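Local coordinates for extracellular ligand-binding receptor (PDB 4ZPJ), which probably serves as the substrate-binding component of an ABC transporter, capturing a small ligand outside the membrane for uptake, at residues E95-D100 with R113-R118; A125-S130 with A134-I139; E144-V149 with E360-L365. One frame throughout, in Å; residues are numbered along the deposited sequence.

Contact 1: E95-D100 with R113-R118. With ZN (zinc ion), chain H; ZN (zinc ion), chain L.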
# COMPACT_ATOMS: atom_id res chain seq x y z
N GLU A 95 -12.88 -17.40 13.41
CA GLU A 95 -12.08 -18.31 12.63
C GLU A 95 -11.78 -17.76 11.24
O GLU A 95 -12.68 -17.45 10.46
CB GLU A 95 -12.66 -19.73 12.59
CG GLU A 95 -14.06 -19.87 12.07
CD GLU A 95 -14.57 -21.31 12.14
OE1 GLU A 95 -14.93 -21.85 11.07
OE2 GLU A 95 -14.61 -21.91 13.25
N LEU A 96 -10.50 -17.67 10.96
CA LEU A 96 -10.02 -17.29 9.66
C LEU A 96 -10.00 -18.45 8.69
O LEU A 96 -9.42 -19.46 8.97
CB LEU A 96 -8.60 -16.83 9.81
CG LEU A 96 -8.42 -15.59 10.62
CD1 LEU A 96 -6.95 -15.23 10.53
CD2 LEU A 96 -9.31 -14.48 10.12
N ILE A 97 -10.65 -18.29 7.56
CA ILE A 97 -10.60 -19.25 6.48
C ILE A 97 -9.79 -18.59 5.36
O ILE A 97 -10.20 -17.58 4.78
CB ILE A 97 -12.01 -19.67 5.99
CG1 ILE A 97 -12.75 -20.51 7.05
CG2 ILE A 97 -11.88 -20.60 4.77
CD1 ILE A 97 -13.58 -19.70 7.98
N ILE A 98 -8.61 -19.15 5.10
CA ILE A 98 -7.64 -18.54 4.21
C ILE A 98 -7.62 -19.30 2.89
O ILE A 98 -7.39 -20.52 2.86
CB ILE A 98 -6.20 -18.54 4.78
CG1 ILE A 98 -5.95 -17.47 5.84
CG2 ILE A 98 -5.17 -18.24 3.67
CD1 ILE A 98 -6.73 -17.61 7.11
N GLU A 99 -7.83 -18.56 1.79
CA GLU A 99 -7.68 -19.10 0.45
C GLU A 99 -6.65 -18.36 -0.39
O GLU A 99 -6.63 -17.11 -0.48
CB GLU A 99 -9.03 -19.08 -0.24
CG GLU A 99 -10.02 -20.05 0.39
CD GLU A 99 -9.58 -21.47 0.27
OE1 GLU A 99 -8.73 -21.74 -0.63
OE2 GLU A 99 -10.07 -22.34 1.04
N ASP A 100 -5.79 -19.16 -1.01
CA ASP A 100 -4.75 -18.65 -1.94
C ASP A 100 -5.35 -18.50 -3.35
O ASP A 100 -5.88 -19.48 -3.94
CB ASP A 100 -3.60 -19.67 -2.00
CG ASP A 100 -2.48 -19.27 -2.96
OD1 ASP A 100 -2.46 -18.13 -3.50
OD2 ASP A 100 -1.59 -20.16 -3.16
N ARG A 113 -15.95 -17.45 -4.64
CA ARG A 113 -17.25 -18.11 -4.62
C ARG A 113 -17.34 -19.15 -3.52
O ARG A 113 -18.36 -19.24 -2.87
CB ARG A 113 -17.59 -18.76 -5.96
CG ARG A 113 -18.13 -17.75 -6.96
CD ARG A 113 -19.03 -18.38 -8.03
NE ARG A 113 -20.02 -17.38 -8.49
CZ ARG A 113 -19.85 -16.51 -9.50
NH1 ARG A 113 -18.73 -16.48 -10.22
NH2 ARG A 113 -20.83 -15.66 -9.80
N GLN A 114 -16.28 -19.91 -3.33
CA GLN A 114 -16.22 -20.90 -2.25
C GLN A 114 -16.37 -20.30 -0.81
O GLN A 114 -17.13 -20.80 -0.01
CB GLN A 114 -14.93 -21.71 -2.39
CG GLN A 114 -14.51 -22.49 -1.17
CD GLN A 114 -13.04 -22.88 -1.21
OE1 GLN A 114 -12.50 -23.29 -2.26
NE2 GLN A 114 -12.39 -22.78 -0.04
N LEU A 115 -15.68 -19.21 -0.52
CA LEU A 115 -15.72 -18.63 0.82
C LEU A 115 -17.12 -18.12 1.11
O LEU A 115 -17.60 -18.26 2.22
CB LEU A 115 -14.75 -17.45 0.93
CG LEU A 115 -13.26 -17.69 0.82
CD1 LEU A 115 -12.57 -16.34 0.59
CD2 LEU A 115 -12.74 -18.38 2.07
N ILE A 116 -17.75 -17.50 0.11
CA ILE A 116 -19.12 -17.07 0.23
C ILE A 116 -20.09 -18.27 0.34
O ILE A 116 -20.80 -18.36 1.32
CB ILE A 116 -19.56 -16.28 -1.01
CG1 ILE A 116 -18.78 -14.98 -1.17
CG2 ILE A 116 -21.07 -16.05 -0.96
CD1 ILE A 116 -19.21 -14.16 -2.36
N GLU A 117 -20.12 -19.13 -0.69
CA GLU A 117 -21.12 -20.21 -0.82
C GLU A 117 -20.88 -21.42 0.11
O GLU A 117 -21.79 -21.86 0.80
CB GLU A 117 -21.18 -20.76 -2.27
CG GLU A 117 -21.47 -19.76 -3.40
CD GLU A 117 -21.43 -20.44 -4.81
OE1 GLU A 117 -20.74 -21.48 -5.01
OE2 GLU A 117 -22.12 -19.94 -5.73
N ARG A 118 -19.67 -21.97 0.09
CA ARG A 118 -19.29 -23.14 0.93
C ARG A 118 -19.06 -22.73 2.39
O ARG A 118 -19.68 -23.22 3.30
CB ARG A 118 -18.00 -23.80 0.39
CG ARG A 118 -17.56 -25.13 1.07
CD ARG A 118 -16.13 -25.65 0.67
NE ARG A 118 -14.99 -25.02 1.39
CZ ARG A 118 -14.70 -25.19 2.70
NH1 ARG A 118 -13.66 -24.58 3.26
NH2 ARG A 118 -15.45 -25.97 3.48
ZN ZN H . -8.83 -24.13 0.30
ZN ZN L . -14.04 -23.89 11.18
O HOH W 1 -7.96 -23.51 2.42
O HOH W 2 -9.53 -24.25 -1.12
O HOH W 3 -13.13 -23.69 12.66
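Ile97 and Glu99 of strand 92-100 meet Leu115 and Gln114 of helix 105-117 in a helix-on-sheet contact. The helix makes the beta-alpha-beta crossover from strand 92-100 to strand 123-126, with strand 55-61 lying between them in the sheet. The short strand and helix segments run nearly antiparallel, at 157°, with axes 9.9 Å apart. Leu115 supplies the apolar part. Its CD2 lies 3.6 Å from Ile97 CG2, and the same methyl packs against the CG methylene of Glu99. In both pairs the side chains lie alongside, pointing opposite ways. The polar part lies at Glu99. Its chain bends at chi2 (-63°), which turns the carboxylate toward a zinc ion. Glu99 OE1 and OE2 both bind this ion, at 2.6 and 2.3 Å. Gln114 NE2 gives a weak hydrogen bond to Glu99 OE2 at 2.6 Å, its amide plane 79° from the carboxylate plane. Lys111 grips OE1, and Asp119 accepts a second weak bond from Gln114 NE2. Glu95, on the same strand, binds another zinc through OE1. With a metal, Lys111 and the nearby Arg118 around it, the Glu99 carboxylate is likely to stay ionised.

Contact 2: A125-S130 with A134-I139. With ZN (zinc ion), chain M.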
# COMPACT_ATOMS: atom_id res chain seq x y z
N ALA A 125 -11.47 -10.37 3.78
CA ALA A 125 -10.34 -9.43 3.82
C ALA A 125 -9.32 -9.90 2.81
O ALA A 125 -9.23 -11.09 2.52
CB ALA A 125 -9.71 -9.39 5.21
N GLY A 126 -8.56 -8.96 2.27
CA GLY A 126 -7.44 -9.31 1.43
C GLY A 126 -7.50 -8.67 0.06
O GLY A 126 -7.67 -7.42 -0.06
N ILE A 127 -7.31 -9.54 -0.96
CA ILE A 127 -7.24 -9.21 -2.37
C ILE A 127 -5.94 -8.53 -2.77
O ILE A 127 -5.73 -7.29 -2.59
CB ILE A 127 -8.41 -8.39 -2.84
CG1 ILE A 127 -9.73 -9.00 -2.33
CG2 ILE A 127 -8.32 -8.30 -4.36
CD1 ILE A 127 -10.96 -8.31 -2.86
N THR A 128 -5.04 -9.35 -3.30
CA THR A 128 -3.70 -8.91 -3.52
C THR A 128 -3.58 -8.13 -4.83
O THR A 128 -3.04 -7.07 -4.81
CB THR A 128 -2.74 -10.12 -3.48
OG1 THR A 128 -2.90 -10.76 -2.22
CG2 THR A 128 -1.26 -9.69 -3.65
N LEU A 129 -4.07 -8.66 -5.95
CA LEU A 129 -3.82 -8.03 -7.27
C LEU A 129 -5.04 -7.26 -7.79
O LEU A 129 -6.19 -7.69 -7.59
CB LEU A 129 -3.40 -9.07 -8.30
CG LEU A 129 -2.09 -9.82 -7.94
CD1 LEU A 129 -1.74 -10.83 -9.02
CD2 LEU A 129 -0.92 -8.87 -7.69
N SER A 130 -4.76 -6.15 -8.47
CA SER A 130 -5.81 -5.34 -9.06
C SER A 130 -6.61 -6.11 -10.06
O SER A 130 -7.83 -5.98 -10.09
CB SER A 130 -5.24 -4.08 -9.75
OG SER A 130 -4.65 -3.21 -8.80
N ALA A 134 -10.78 -6.60 -9.77
CA ALA A 134 -11.70 -6.33 -10.85
C ALA A 134 -12.51 -7.61 -11.21
O ALA A 134 -13.73 -7.55 -11.45
CB ALA A 134 -10.95 -5.81 -12.09
N ALA A 135 -11.85 -8.76 -11.22
CA ALA A 135 -12.57 -9.99 -11.55
C ALA A 135 -13.55 -10.43 -10.44
O ALA A 135 -14.52 -11.06 -10.73
CB ALA A 135 -11.59 -11.10 -11.91
N VAL A 136 -13.37 -10.06 -9.17
CA VAL A 136 -14.34 -10.56 -8.13
C VAL A 136 -15.34 -9.49 -7.59
O VAL A 136 -16.29 -9.78 -6.82
CB VAL A 136 -13.58 -11.20 -6.95
CG1 VAL A 136 -12.73 -12.34 -7.42
CG2 VAL A 136 -12.70 -10.16 -6.21
N ARG A 137 -15.15 -8.25 -8.01
CA ARG A 137 -15.95 -7.11 -7.49
C ARG A 137 -17.44 -7.35 -7.56
O ARG A 137 -18.15 -7.25 -6.53
CB ARG A 137 -15.60 -5.83 -8.25
CG ARG A 137 -16.29 -4.58 -7.71
CD ARG A 137 -17.47 -4.24 -8.59
NE ARG A 137 -18.19 -3.10 -8.08
CZ ARG A 137 -19.51 -2.95 -8.15
NH1 ARG A 137 -20.06 -1.85 -7.61
NH2 ARG A 137 -20.27 -3.86 -8.73
N ASP A 138 -17.91 -7.64 -8.77
CA ASP A 138 -19.33 -7.94 -9.00
C ASP A 138 -19.82 -9.10 -8.13
O ASP A 138 -20.92 -9.04 -7.59
CB ASP A 138 -19.63 -8.14 -10.51
CG ASP A 138 -19.81 -6.79 -11.26
OD1 ASP A 138 -19.63 -5.73 -10.63
OD2 ASP A 138 -20.14 -6.73 -12.46
N ILE A 139 -19.00 -10.14 -7.94
CA ILE A 139 -19.40 -11.26 -7.07
C ILE A 139 -19.58 -10.80 -5.63
O ILE A 139 -20.57 -11.08 -4.97
CB ILE A 139 -18.38 -12.43 -7.14
CG1 ILE A 139 -18.53 -13.19 -8.49
CG2 ILE A 139 -18.58 -13.40 -6.00
CD1 ILE A 139 -17.24 -13.78 -9.01
ZN ZN M . -19.07 -5.07 -13.42
O HOH W 4 -20.50 -5.75 -14.99
O HOH W 5 -16.81 -4.62 -12.39
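Ile127 reaches Val136 from a backbone with positive phi, 74°, an uncommon conformation for a beta-branched residue. It lies in the loop that leaves strand 123-126 for helix 130-142, within the beta-alpha-beta unit completed by strand 147-149. The methyl CD1 of Ile127 meets CG2 of Val136 at 4.2 Å, a light apolar touch between two buried side chains. The extended end of Ile127 carries CD1 out to this neighbour. Ala133, Leu140 and Val149 also pack on Ile127, and helix 105-117 covers Val136. Gly126 just before takes backbone angles at which a side chain would strike the carbonyl oxygen of Ala125. Leu129 is the N-cap residue. The first turn of the helix is closed by Ala134 N bonding to Ser130 O at 3.0 Å, nearly straight at 171°. Farther on the helix is kinked, and the backbone N of Asp138 and of Ile139 lacks its bond to the preceding turn. Arg137 and Asp138 form a salt bridge in this kinked part, while Met163 O and Arg164 O hold other nitrogens of the guanidinium. Asp138 divides its carboxylate: OD1 takes Arg137 NH2 at 2.7 Å, and OD2 binds a zinc ion at 2.2 Å.

Contact 3: E144-V149 with E360-L365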
# COMPACT_ATOMS: atom_id res chain seq x y z
N GLU A 144 -23.54 -9.15 -1.49
CA GLU A 144 -23.69 -8.23 -0.33
C GLU A 144 -22.72 -8.64 0.79
O GLU A 144 -23.08 -8.74 1.96
CB GLU A 144 -25.17 -8.13 0.12
CG GLU A 144 -26.13 -7.76 -1.05
CD GLU A 144 -27.60 -7.48 -0.66
OE1 GLU A 144 -27.86 -7.37 0.56
OE2 GLU A 144 -28.49 -7.34 -1.56
N MSE A 145 -21.47 -8.83 0.40
CA MSE A 145 -20.40 -9.29 1.27
C MSE A 145 -19.47 -8.17 1.66
O MSE A 145 -18.74 -7.63 0.80
CB MSE A 145 -19.60 -10.29 0.47
CG MSE A 145 -18.38 -10.82 1.20
SE MSE A 145 -18.79 -11.80 2.87
CE MSE A 145 -20.25 -12.93 2.16
N PRO A 146 -19.42 -7.85 2.95
CA PRO A 146 -18.49 -6.84 3.41
C PRO A 146 -17.08 -7.28 3.16
O PRO A 146 -16.71 -8.43 3.42
CB PRO A 146 -18.79 -6.72 4.92
CG PRO A 146 -20.20 -7.24 5.04
CD PRO A 146 -20.20 -8.39 4.07
N THR A 147 -16.29 -6.39 2.58
CA THR A 147 -14.99 -6.77 2.03
C THR A 147 -13.97 -5.71 2.42
O THR A 147 -14.24 -4.53 2.26
CB THR A 147 -15.08 -6.85 0.50
OG1 THR A 147 -16.05 -7.83 0.14
CG2 THR A 147 -13.76 -7.19 -0.06
N ILE A 148 -12.84 -6.13 2.96
CA ILE A 148 -11.77 -5.22 3.37
C ILE A 148 -10.55 -5.48 2.46
O ILE A 148 -9.87 -6.51 2.62
CB ILE A 148 -11.28 -5.48 4.82
CG1 ILE A 148 -12.39 -5.64 5.83
CG2 ILE A 148 -10.37 -4.37 5.29
CD1 ILE A 148 -13.16 -4.45 6.15
N VAL A 149 -10.28 -4.58 1.54
CA VAL A 149 -9.15 -4.73 0.65
C VAL A 149 -7.86 -4.27 1.28
O VAL A 149 -7.73 -3.11 1.69
CB VAL A 149 -9.37 -3.97 -0.63
CG1 VAL A 149 -8.14 -4.07 -1.53
CG2 VAL A 149 -10.57 -4.58 -1.33
N GLU A 360 -23.75 -11.06 11.93
CA GLU A 360 -24.77 -11.39 10.94
C GLU A 360 -25.68 -10.20 10.70
O GLU A 360 -26.46 -10.20 9.76
CB GLU A 360 -25.63 -12.58 11.40
CG GLU A 360 -24.84 -13.87 11.67
CD GLU A 360 -24.26 -13.95 13.07
OE1 GLU A 360 -24.66 -13.14 13.97
OE2 GLU A 360 -23.38 -14.82 13.28
N ASN A 361 -25.60 -9.20 11.56
CA ASN A 361 -26.33 -7.96 11.34
C ASN A 361 -25.51 -7.05 10.40
O ASN A 361 -24.71 -6.23 10.84
CB ASN A 361 -26.61 -7.32 12.69
CG ASN A 361 -27.41 -6.07 12.57
OD1 ASN A 361 -27.54 -5.50 11.48
ND2 ASN A 361 -27.93 -5.59 13.69
N LYS A 362 -25.68 -7.25 9.10
CA LYS A 362 -24.89 -6.58 8.08
C LYS A 362 -25.00 -5.07 8.16
O LYS A 362 -24.01 -4.37 7.94
CB LYS A 362 -25.26 -7.03 6.66
CG LYS A 362 -24.67 -8.39 6.32
CD LYS A 362 -24.51 -8.59 4.83
CE LYS A 362 -25.55 -9.53 4.26
NZ LYS A 362 -24.98 -10.30 3.12
N GLU A 363 -26.20 -4.58 8.44
CA GLU A 363 -26.44 -3.15 8.51
C GLU A 363 -25.53 -2.56 9.59
O GLU A 363 -24.79 -1.62 9.32
CB GLU A 363 -27.91 -2.83 8.82
CG GLU A 363 -28.33 -1.37 8.63
CD GLU A 363 -29.10 -0.79 9.84
OE1 GLU A 363 -28.46 -0.36 10.83
OE2 GLU A 363 -30.37 -0.74 9.79
N ALA A 364 -25.57 -3.14 10.79
CA ALA A 364 -24.76 -2.67 11.90
C ALA A 364 -23.26 -2.89 11.61
O ALA A 364 -22.46 -2.08 11.95
CB ALA A 364 -25.15 -3.40 13.18
N LEU A 365 -22.88 -3.99 10.96
CA LEU A 365 -21.49 -4.21 10.63
C LEU A 365 -20.94 -3.11 9.70
O LEU A 365 -19.84 -2.53 9.93
CB LEU A 365 -21.34 -5.57 9.98
CG LEU A 365 -19.94 -5.97 9.53
CD1 LEU A 365 -18.95 -5.79 10.67
CD2 LEU A 365 -19.97 -7.41 8.97
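Lys362 and Leu365 of helix 362-371 meet Glu144 and Pro146, on the loop that leads into strand 147-149. The polar link across the contact is a hydrogen bond from Lys362 NZ to Glu144 O, 2.7 Å long. The ammonium approaches from above the carbonyl plane, 40° out of it. The lysine chain bends at chi3 (-105°) and again at chi4, which brings its end over this oxygen. Glu144 has positive phi and closes helix 130-142 in a Schellman motif. Its carboxylate carries the opposite charge but stops short of contact, with OE1 4.8 Å from Lys362 NZ. With an alanine here in place of Lys362, Glu144 O would probably lose this donor and the Glu144 carboxylate its nearby positive charge.

The apolar part lies deeper. Pro146 CG touches Leu365 CD2 at 3.9 Å, and the leucine side chain lies roughly perpendicular to that of the proline. Leu366 of the same helix also touches Pro146.

Bonds within each segment fix the local shape. Asn361 is the N-cap of helix 362-371, and its OD1 accepts from Ala364 N at 3.2 Å. On the other side, Thr147 OG1 donates to Met145 O at 2.8 Å; Met145 is a selenomethionine. The arrangement is that of a Rossmann-like lobe of a type I periplasmic binding protein, in which a helix from late in the chain returns to cover the sheet built by the early strands.

All three contacts are partly buried and join helices to one mixed sheet or to the loops at its strand ends. Contact 2 comes nearest the centre of the chain, about 15 Å away, against 23 and 22 Å for contacts 1 and 3. Contacts 1 and 2 each lie within neighbouring sequence, whereas contact 3 brings in a helix from more than 200 residues later. Contacts 2 and 3 share the beta-alpha-beta unit, and their strands 123-126 and 147-149 are neighbours. Ile139 packs on Arg113 and Ile116, tying contact 2 to contact 1. Metal-bound carboxylates mark contacts 1 and 2. Contact 3 instead pairs a lysine with a backbone carbonyl.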